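Local coordinates for protein 3-deoxy-d-manno-octulosonic-acid transferase (Acinetobacter baumannii, PDB 4BFC) that transfers 3-deoxy-D-manno-octulosonic acid (Kdo) from CMP-Kdo, probably onto a lipid A precursor, this fragment being the CMP-Kdo binding domain, at residues Glu86-Cys91 against Leu96-Arg101; Glu55-Glu60 against Gln183-Val188. One frame throughout, in Å; residues are numbered along the deposited sequence.

Interaction 1: Glu86-Cys91 against Leu96-Arg101; sequences EVFEIC and LITHRR
Thr98 OG1 donates a hydrogen bond to Leu96 O at 2.9 Å, and Thr98 OG1 also lies 3.3 Å from Cys91 CB, so the hydroxyl is tied to its own strand while its flank meets the helix. The donor stands well above the Leu96 carbonyl plane. This is the return leg of a beta-alpha-beta crossover in the Rossmann-like domain, leading from helix 84-93 into strand 98-100, the sheet's outermost strand on this side within the chain. The axes of helix segment 86-91 and strand 98-100 meet at 159°, nearly antiparallel, and come within 9.6 Å. At the turn between them, Leu96 N reaches Cys91 O in a weak bond of 3.4 Å, straight but long.

Farther along the strand the chemistry becomes aromatic and cationic. Phe88 has CG anti to its backbone N (chi1 -173°), which swings the ring out over the strand. The ring takes Arg100 on one face: Arg100 CD makes a CH-pi contact 4.0 Å from the Phe88 ring centroid. Beyond CD the arginine chain bends at chi3, laying its guanidinium nearly flat, planes 17° apart, above the Phe88 CB-CG end of the ring. This cation-pi stack is off-centre, with Arg100 CZ 4.5 Å from the Phe88 ring centroid and well away from the ring normal. Arg100 NH1 comes to 3.5 Å from Phe88 CG. Two carboxylates fix the rotation of the guanidinium, Asp85 through NH2 and Asp117 through NE, and would balance its charge. On the other flank of the helix, Glu86 binds backbone N-H groups of Thr168 and Ile169 of the second subunit. Between ring and turn lies the Thr98 methyl, which approaches the ring obliquely, with Thr98 CG2 3.8 Å from Phe88 CD1.

Interaction 2: Glu55-Glu60 against Gln183-Val188; sequences EQQILE and QDAQQV
Ile58 meets Ala185 where two helices of the Rossmann-like alpha/beta domain come side by side on one face of the parallel sheet: helix 54-68, and the first turn of helix 185-197. From Ile58 CB the contact follows the CG1 branch. Set beside the backbone N (chi1 -66°), Ile58 CG1 lies 3.9 Å from Ala185 CB. The terminal Ile58 CD1 then passes near Val188, whose CG2 is 4.6 Å from it, a loose approach. Ile58 and Val188 both also rest on Phe133, which places the contact over strand 131-134, next to the central strand 43-50.

Ala185 carries most of the contact on its side. Its CB lies 3.5 Å from Gln57 O and 3.6 Å from Gln57 CB, so one methyl touches the backbone and side-chain root of Gln57 as well as Ile58. Such a small group lets the backbones draw close, as the 4.8 Å between Ile58 CA and Ala185 CA confirms. Beyond CB the Gln57 chain runs on extended, and its further atoms make no close contact with Ala185. The contact is therefore made by carbon surfaces and the carbonyl oxygen of Gln57, with no polar bond between the segments.

Polar groups instead organise segment 183-188 internally. Asp184 is the N-cap of helix 185-197: its OD1 accepts from Gln187 N at 2.9 Å with an N-H...O angle of 157°, the oxygen being met nearly along its C-O axis. This caps the first turn, on which Ala185 lies. Gln187 returns a bond to the residue before the cap, its OE1 accepting from Gln183 N at 2.8 Å and 169°, the N-H arriving above the carbonyl plane of the amide.

Helix 54-68 joins the two interactions: it carries residues 55-60 of interaction 2, while its other flank packs on helix 84-93 of interaction 1. Cys91 SG lies 3.8 Å from Leu59 CD1, and Ile90 CG2 is 3.5 Å from Gln56 OE1. Interaction 1 sits at the outer strand of the sheet, partly buried, and mixes cation-pi stacking, a weak backbone bond and methyl packing. Interaction 2 is buried nearer the chain centre and is made by methyl and methylene packing plus one backbone carbonyl oxygen, its hydrogen bonds staying within each segment. The first closes a short local crossover; the second joins elements more than a hundred residues apart.

Interaction 1: Glu86-Cys91 against Leu96-Arg101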
ATOM      1  N   GLU A  86       0.754  12.882 -11.813  1.00 20.60           N
ATOM      2  CA  GLU A  86       1.208  13.872 -10.800  1.00 20.85           C
ATOM      3  C   GLU A  86       2.680  14.203 -10.966  1.00 21.46           C
ATOM      4  O   GLU A  86       3.066  15.375 -10.967  1.00 21.34           O
ATOM      5  CB  GLU A  86       0.916  13.414  -9.356  1.00 21.67           C
ATOM      6  CG  GLU A  86       1.646  14.180  -8.245  1.00 20.49           C
ATOM      7  CD  GLU A  86       1.132  15.602  -8.047  1.00 22.12           C
ATOM      8  OE1 GLU A  86       0.105  15.999  -8.701  1.00 23.60           O
ATOM      9  OE2 GLU A  86       1.774  16.361  -7.264  1.00 24.62           O
ATOM     10  N   VAL A  87       3.492  13.168 -11.094  1.00 20.59           N
ATOM     11  CA  VAL A  87       4.929  13.357 -11.254  1.00 20.75           C
ATOM     12  C   VAL A  87       5.248  14.002 -12.619  1.00 20.32           C
ATOM     13  O   VAL A  87       6.111  14.870 -12.649  1.00 23.12           O
ATOM     14  CB  VAL A  87       5.635  12.042 -11.005  1.00 19.99           C
ATOM     15  CG1 VAL A  87       7.149  12.182 -11.263  1.00 17.02           C
ATOM     16  CG2 VAL A  87       5.403  11.566  -9.568  1.00 20.17           C
ATOM     17  N   PHE A  88       4.527  13.626 -13.714  1.00 19.42           N
ATOM     18  CA  PHE A  88       4.688  14.335 -14.964  1.00 20.47           C
ATOM     19  C   PHE A  88       4.488  15.846 -14.718  1.00 21.51           C
ATOM     20  O   PHE A  88       5.354  16.656 -15.156  1.00 23.51           O
ATOM     21  CB  PHE A  88       3.768  13.780 -16.059  1.00 23.40           C
ATOM     22  CG  PHE A  88       4.058  14.412 -17.403  1.00 24.13           C
ATOM     23  CD1 PHE A  88       5.256  14.124 -18.056  1.00 25.55           C
ATOM     24  CD2 PHE A  88       3.141  15.303 -17.977  1.00 26.94           C
ATOM     25  CE1 PHE A  88       5.545  14.683 -19.294  1.00 26.70           C
ATOM     26  CE2 PHE A  88       3.422  15.882 -19.205  1.00 27.88           C
ATOM     27  CZ  PHE A  88       4.635  15.583 -19.860  1.00 25.44           C
ATOM     28  N   GLU A  89       3.428  16.229 -14.010  1.00 23.62           N
ATOM     29  CA  GLU A  89       3.207  17.656 -13.699  1.00 25.35           C
ATOM     30  C   GLU A  89       4.331  18.335 -12.909  1.00 27.37           C
ATOM     31  O   GLU A  89       4.646  19.502 -13.152  1.00 29.01           O
ATOM     32  CB  GLU A  89       1.884  17.912 -13.034  1.00 27.28           C
ATOM     33  CG  GLU A  89       0.701  17.576 -13.886  1.00 27.98           C
ATOM     34  CD  GLU A  89       0.712  18.348 -15.179  1.00 30.38           C
ATOM     35  OE1 GLU A  89       0.808  19.595 -15.142  1.00 33.07           O
ATOM     36  OE2 GLU A  89       0.657  17.686 -16.234  1.00 31.98           O
ATOM     37  N   ILE A  90       4.920  17.616 -11.961  1.00 24.84           N
ATOM     38  CA  ILE A  90       6.092  18.084 -11.194  1.00 24.28           C
ATOM     39  C   ILE A  90       7.226  18.407 -12.152  1.00 25.15           C
ATOM     40  O   ILE A  90       7.855  19.474 -12.048  1.00 24.76           O
ATOM     41  CB  ILE A  90       6.513  17.043 -10.136  1.00 23.01           C
ATOM     42  CG1 ILE A  90       5.438  16.925  -9.048  1.00 24.03           C
ATOM     43  CG2 ILE A  90       7.894  17.357  -9.555  1.00 25.44           C
ATOM     44  CD1 ILE A  90       5.642  15.734  -8.078  1.00 24.14           C
ATOM     45  N   CYS A  91       7.485  17.488 -13.092  1.00 22.06           N
ATOM     46  CA  CYS A  91       8.579  17.637 -14.090  1.00 23.50           C
ATOM     47  C   CYS A  91       8.319  18.838 -14.990  1.00 27.93           C
ATOM     48  O   CYS A  91       9.226  19.644 -15.235  1.00 29.40           O
ATOM     49  CB  CYS A  91       8.651  16.357 -14.932  1.00 22.53           C
ATOM     50  SG  CYS A  91       9.225  14.941 -13.984  1.00 24.52           S
ATOM     51  N   LEU A  96      11.538  20.996 -17.259  1.00 29.03           N
ATOM     52  CA  LEU A  96      12.525  20.046 -17.669  1.00 26.35           C
ATOM     53  C   LEU A  96      11.905  19.293 -18.827  1.00 23.34           C
ATOM     54  O   LEU A  96      10.692  18.969 -18.755  1.00 27.65           O
ATOM     55  CB  LEU A  96      12.863  19.085 -16.491  1.00 24.08           C
ATOM     56  CG  LEU A  96      13.541  19.727 -15.267  1.00 24.95           C
ATOM     57  CD1 LEU A  96      13.555  18.784 -14.046  1.00 24.23           C
ATOM     58  CD2 LEU A  96      14.947  20.159 -15.678  1.00 28.78           C
ATOM     59  N   ILE A  97      12.676  19.013 -19.860  1.00 22.84           N
ATOM     60  CA  ILE A  97      12.194  18.259 -21.011  1.00 24.47           C
ATOM     61  C   ILE A  97      11.964  16.812 -20.551  1.00 23.64           C
ATOM     62  O   ILE A  97      12.937  16.129 -20.173  1.00 23.75           O
ATOM     63  CB  ILE A  97      13.158  18.336 -22.207  1.00 24.83           C
ATOM     64  CG1 ILE A  97      13.219  19.786 -22.753  1.00 30.36           C
ATOM     65  CG2 ILE A  97      12.765  17.317 -23.289  1.00 25.04           C
ATOM     66  CD1 ILE A  97      14.340  20.043 -23.743  1.00 34.89           C
ATOM     67  N   THR A  98      10.720  16.323 -20.642  1.00 21.70           N
ATOM     68  CA  THR A  98      10.316  15.027 -20.036  1.00 22.69           C
ATOM     69  C   THR A  98       9.591  14.140 -21.052  1.00 23.63           C
ATOM     70  O   THR A  98       8.642  14.614 -21.708  1.00 26.59           O
ATOM     71  CB  THR A  98       9.374  15.303 -18.852  1.00 24.12           C
ATOM     72  OG1 THR A  98       9.965  16.263 -17.959  1.00 24.61           O
ATOM     73  CG2 THR A  98       9.010  13.978 -18.005  1.00 20.81           C
ATOM     74  N   HIS A  99      10.106  12.937 -21.250  1.00 21.45           N
ATOM     75  CA  HIS A  99       9.523  11.908 -22.105  1.00 22.77           C
ATOM     76  C   HIS A  99       9.029  10.780 -21.259  1.00 24.82           C
ATOM     77  O   HIS A  99       9.478  10.578 -20.084  1.00 23.33           O
ATOM     78  CB  HIS A  99      10.528  11.488 -23.162  1.00 26.08           C
ATOM     79  CG  HIS A  99      10.930  12.641 -24.034  1.00 26.38           C
ATOM     80  ND1 HIS A  99      10.024  13.376 -24.749  1.00 31.70           N
ATOM     81  CD2 HIS A  99      12.154  13.271 -24.183  1.00 26.44           C
ATOM     82  CE1 HIS A  99      10.690  14.391 -25.371  1.00 25.66           C
ATOM     83  NE2 HIS A  99      11.973  14.323 -25.017  1.00 30.72           N
ATOM     84  N   ARG A 100       8.019  10.087 -21.780  1.00 20.67           N
ATOM     85  CA  ARG A 100       7.239   9.091 -20.975  1.00 21.06           C
ATOM     86  C   ARG A 100       7.209   7.697 -21.560  1.00 19.22           C
ATOM     87  O   ARG A 100       6.880   7.501 -22.749  1.00 20.94           O
ATOM     88  CB  ARG A 100       5.776   9.555 -20.793  1.00 20.03           C
ATOM     89  CG  ARG A 100       5.585  10.930 -20.206  1.00 21.99           C
ATOM     90  CD  ARG A 100       4.116  11.259 -20.112  1.00 23.56           C
ATOM     91  NE  ARG A 100       3.542  10.537 -18.983  1.00 23.71           N
ATOM     92  CZ  ARG A 100       2.451  10.946 -18.275  1.00 23.63           C
ATOM     93  NH1 ARG A 100       1.778  12.064 -18.583  1.00 25.83           N
ATOM     94  NH2 ARG A 100       2.052  10.241 -17.191  1.00 24.20           N
ATOM     95  N   ARG A 101       7.584   6.692 -20.779  1.00 17.75           N
ATOM     96  CA  ARG A 101       7.508   5.321 -21.198  1.00 19.61           C
ATOM     97  C   ARG A 101       6.055   4.996 -21.614  1.00 21.35           C
ATOM     98  O   ARG A 101       5.853   4.283 -22.587  1.00 24.23           O
ATOM     99  CB  ARG A 101       7.930   4.401 -20.008  1.00 19.67           C
ATOM    100  CG  ARG A 101       7.882   2.912 -20.257  1.00 20.59           C
ATOM    101  CD  ARG A 101       8.832   2.504 -21.384  1.00 19.61           C
ATOM    102  NE  ARG A 101       9.138   1.101 -21.302  1.00 21.12           N
ATOM    103  CZ  ARG A 101       9.923   0.481 -22.176  1.00 21.22           C
ATOM    104  NH1 ARG A 101      10.391   1.166 -23.208  1.00 24.19           N
ATOM    105  NH2 ARG A 101      10.185  -0.808 -22.014  1.00 23.67           N
TER

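Interaction 2: Glu55-Glu60 against Gln183-Val188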
ATOM      1  N   GLU A  55      10.334  13.367  -5.522  1.00 18.73           N
ATOM      2  CA  GLU A  55      10.508  13.773  -6.919  1.00 20.66           C
ATOM      3  C   GLU A  55      10.730  15.293  -7.008  1.00 20.13           C
ATOM      4  O   GLU A  55      11.736  15.692  -7.652  1.00 21.25           O
ATOM      5  CB  GLU A  55       9.391  13.368  -7.856  1.00 21.43           C
ATOM      6  CG  GLU A  55       9.029  11.857  -7.887  1.00 18.54           C
ATOM      7  CD  GLU A  55       7.908  11.549  -6.924  1.00 18.61           C
ATOM      8  OE1 GLU A  55       7.309  12.454  -6.275  1.00 19.11           O
ATOM      9  OE2 GLU A  55       7.581  10.358  -6.812  1.00 16.73           O
ATOM     10  N   GLN A  56       9.834  16.078  -6.400  1.00 22.56           N
ATOM     11  CA  GLN A  56       9.977  17.534  -6.364  1.00 23.31           C
ATOM     12  C   GLN A  56      11.383  17.902  -5.824  1.00 25.42           C
ATOM     13  O   GLN A  56      12.121  18.696  -6.492  1.00 23.65           O
ATOM     14  CB  GLN A  56       8.867  18.134  -5.520  1.00 25.83           C
ATOM     15  CG  GLN A  56       8.946  19.647  -5.406  1.00 29.05           C
ATOM     16  CD  GLN A  56       8.605  20.285  -6.725  1.00 25.72           C
ATOM     17  OE1 GLN A  56       7.584  19.967  -7.317  1.00 36.62           O
ATOM     18  NE2 GLN A  56       9.472  21.188  -7.206  1.00 38.96           N
ATOM     19  N   GLN A  57      11.741  17.367  -4.646  1.00 24.83           N
ATOM     20  CA  GLN A  57      12.969  17.804  -3.947  1.00 24.22           C
ATOM     21  C   GLN A  57      14.231  17.437  -4.680  1.00 22.88           C
ATOM     22  O   GLN A  57      15.158  18.286  -4.822  1.00 24.83           O
ATOM     23  CB  GLN A  57      13.050  17.333  -2.490  1.00 24.67           C
ATOM     24  CG  GLN A  57      11.916  17.861  -1.575  1.00 26.21           C
ATOM     25  CD  GLN A  57      12.032  17.376  -0.146  1.00 29.25           C
ATOM     26  OE1 GLN A  57      11.448  17.984   0.759  1.00 37.30           O
ATOM     27  NE2 GLN A  57      12.704  16.284   0.076  1.00 24.69           N
ATOM     28  N   ILE A  58      14.333  16.199  -5.152  1.00 22.66           N
ATOM     29  CA  ILE A  58      15.527  15.756  -5.885  1.00 21.21           C
ATOM     30  C   ILE A  58      15.603  16.415  -7.277  1.00 22.95           C
ATOM     31  O   ILE A  58      16.690  16.884  -7.669  1.00 23.44           O
ATOM     32  CB  ILE A  58      15.605  14.202  -5.996  1.00 22.33           C
ATOM     33  CG1 ILE A  58      15.796  13.610  -4.588  1.00 21.49           C
ATOM     34  CG2 ILE A  58      16.735  13.803  -6.901  1.00 20.29           C
ATOM     35  CD1 ILE A  58      15.499  12.144  -4.513  1.00 22.98           C
ATOM     36  N   LEU A  59      14.507  16.427  -8.050  1.00 21.62           N
ATOM     37  CA  LEU A  59      14.540  17.094  -9.364  1.00 22.35           C
ATOM     38  C   LEU A  59      14.885  18.590  -9.242  1.00 25.36           C
ATOM     39  O   LEU A  59      15.634  19.090 -10.110  1.00 26.15           O
ATOM     40  CB  LEU A  59      13.306  16.918 -10.212  1.00 22.49           C
ATOM     41  CG  LEU A  59      13.085  15.439 -10.514  1.00 21.27           C
ATOM     42  CD1 LEU A  59      11.675  15.332 -11.118  1.00 23.13           C
ATOM     43  CD2 LEU A  59      14.148  14.881 -11.453  1.00 22.24           C
ATOM     44  N   GLU A  60      14.408  19.253  -8.193  1.00 25.25           N
ATOM     45  CA  GLU A  60      14.735  20.714  -7.971  1.00 29.78           C
ATOM     46  C   GLU A  60      16.232  20.905  -7.777  1.00 29.25           C
ATOM     47  O   GLU A  60      16.827  21.850  -8.377  1.00 30.88           O
ATOM     48  CB  GLU A  60      14.068  21.235  -6.705  1.00 31.04           C
ATOM     49  CG  GLU A  60      12.676  21.783  -6.813  1.00 37.33           C
ATOM     50  CD  GLU A  60      12.133  22.212  -5.447  1.00 41.81           C
ATOM     51  OE1 GLU A  60      12.752  21.904  -4.384  1.00 50.71           O
ATOM     52  OE2 GLU A  60      11.052  22.819  -5.439  1.00 46.24           O
ATOM     53  N   GLN A 183      21.356  12.672   3.747  1.00 26.76           N
ATOM     54  CA  GLN A 183      20.450  13.330   4.707  1.00 27.50           C
ATOM     55  C   GLN A 183      19.301  14.139   4.087  1.00 26.43           C
ATOM     56  O   GLN A 183      18.244  14.312   4.732  1.00 28.41           O
ATOM     57  CB  GLN A 183      21.279  14.211   5.745  1.00 26.32           C
ATOM     58  CG  GLN A 183      22.262  13.374   6.582  1.00 31.63           C
ATOM     59  CD  GLN A 183      21.575  12.280   7.373  1.00 31.00           C
ATOM     60  OE1 GLN A 183      22.002  11.128   7.359  1.00 38.59           O
ATOM     61  NE2 GLN A 183      20.498  12.631   8.053  1.00 30.42           N
ATOM     62  N   ASP A 184      19.462  14.630   2.856  1.00 26.45           N
ATOM     63  CA  ASP A 184      18.464  15.429   2.152  1.00 24.19           C
ATOM     64  C   ASP A 184      18.718  15.333   0.622  1.00 22.30           C
ATOM     65  O   ASP A 184      19.680  14.667   0.216  1.00 24.04           O
ATOM     66  CB  ASP A 184      18.380  16.892   2.605  1.00 28.52           C
ATOM     67  CG  ASP A 184      19.743  17.603   2.514  1.00 32.41           C
ATOM     68  OD1 ASP A 184      20.617  17.223   1.697  1.00 34.82           O
ATOM     69  OD2 ASP A 184      19.917  18.547   3.289  1.00 35.49           O
ATOM     70  N   ALA A 185      17.813  15.934  -0.150  1.00 24.73           N
ATOM     71  CA  ALA A 185      17.802  15.858  -1.632  1.00 24.47           C
ATOM     72  C   ALA A 185      19.079  16.479  -2.208  1.00 26.97           C
ATOM     73  O   ALA A 185      19.704  15.920  -3.131  1.00 25.94           O
ATOM     74  CB  ALA A 185      16.581  16.537  -2.178  1.00 24.62           C
ATOM     75  N   GLN A 186      19.515  17.569  -1.577  1.00 28.86           N
ATOM     76  CA  GLN A 186      20.826  18.162  -1.996  1.00 27.16           C
ATOM     77  C   GLN A 186      21.982  17.180  -1.858  1.00 25.99           C
ATOM     78  O   GLN A 186      22.836  17.082  -2.774  1.00 29.19           O
ATOM     79  CB  GLN A 186      21.053  19.527  -1.310  1.00 32.38           C
ATOM     80  CG  GLN A 186      21.969  20.509  -2.061  1.00 38.18           C
ATOM     81  CD  GLN A 186      21.561  20.880  -3.495  1.00 36.89           C
ATOM     82  OE1 GLN A 186      20.553  21.584  -3.738  1.00 39.41           O
ATOM     83  NE2 GLN A 186      22.394  20.484  -4.462  1.00 41.29           N
ATOM     84  N   GLN A 187      22.037  16.455  -0.740  1.00 24.68           N
ATOM     85  CA  GLN A 187      23.051  15.471  -0.532  1.00 23.20           C
ATOM     86  C   GLN A 187      22.942  14.284  -1.491  1.00 22.97           C
ATOM     87  O   GLN A 187      23.952  13.740  -1.857  1.00 21.75           O
ATOM     88  CB  GLN A 187      23.193  15.062   0.924  1.00 26.98           C
ATOM     89  CG  GLN A 187      24.432  14.174   1.113  1.00 29.00           C
ATOM     90  CD  GLN A 187      24.708  13.879   2.560  1.00 30.72           C
ATOM     91  OE1 GLN A 187      23.804  13.954   3.415  1.00 29.30           O
ATOM     92  NE2 GLN A 187      25.962  13.527   2.853  1.00 36.79           N
ATOM     93  N   VAL A 188      21.716  13.868  -1.883  1.00 21.16           N
ATOM     94  CA  VAL A 188      21.645  12.840  -2.925  1.00 19.52           C
ATOM     95  C   VAL A 188      22.333  13.302  -4.210  1.00 20.80           C
ATOM     96  O   VAL A 188      23.072  12.540  -4.828  1.00 21.62           O
ATOM     97  CB  VAL A 188      20.167  12.548  -3.329  1.00 21.14           C
ATOM     98  CG1 VAL A 188      20.117  11.640  -4.545  1.00 20.98           C
ATOM     99  CG2 VAL A 188      19.398  11.945  -2.156  1.00 22.97           C
TER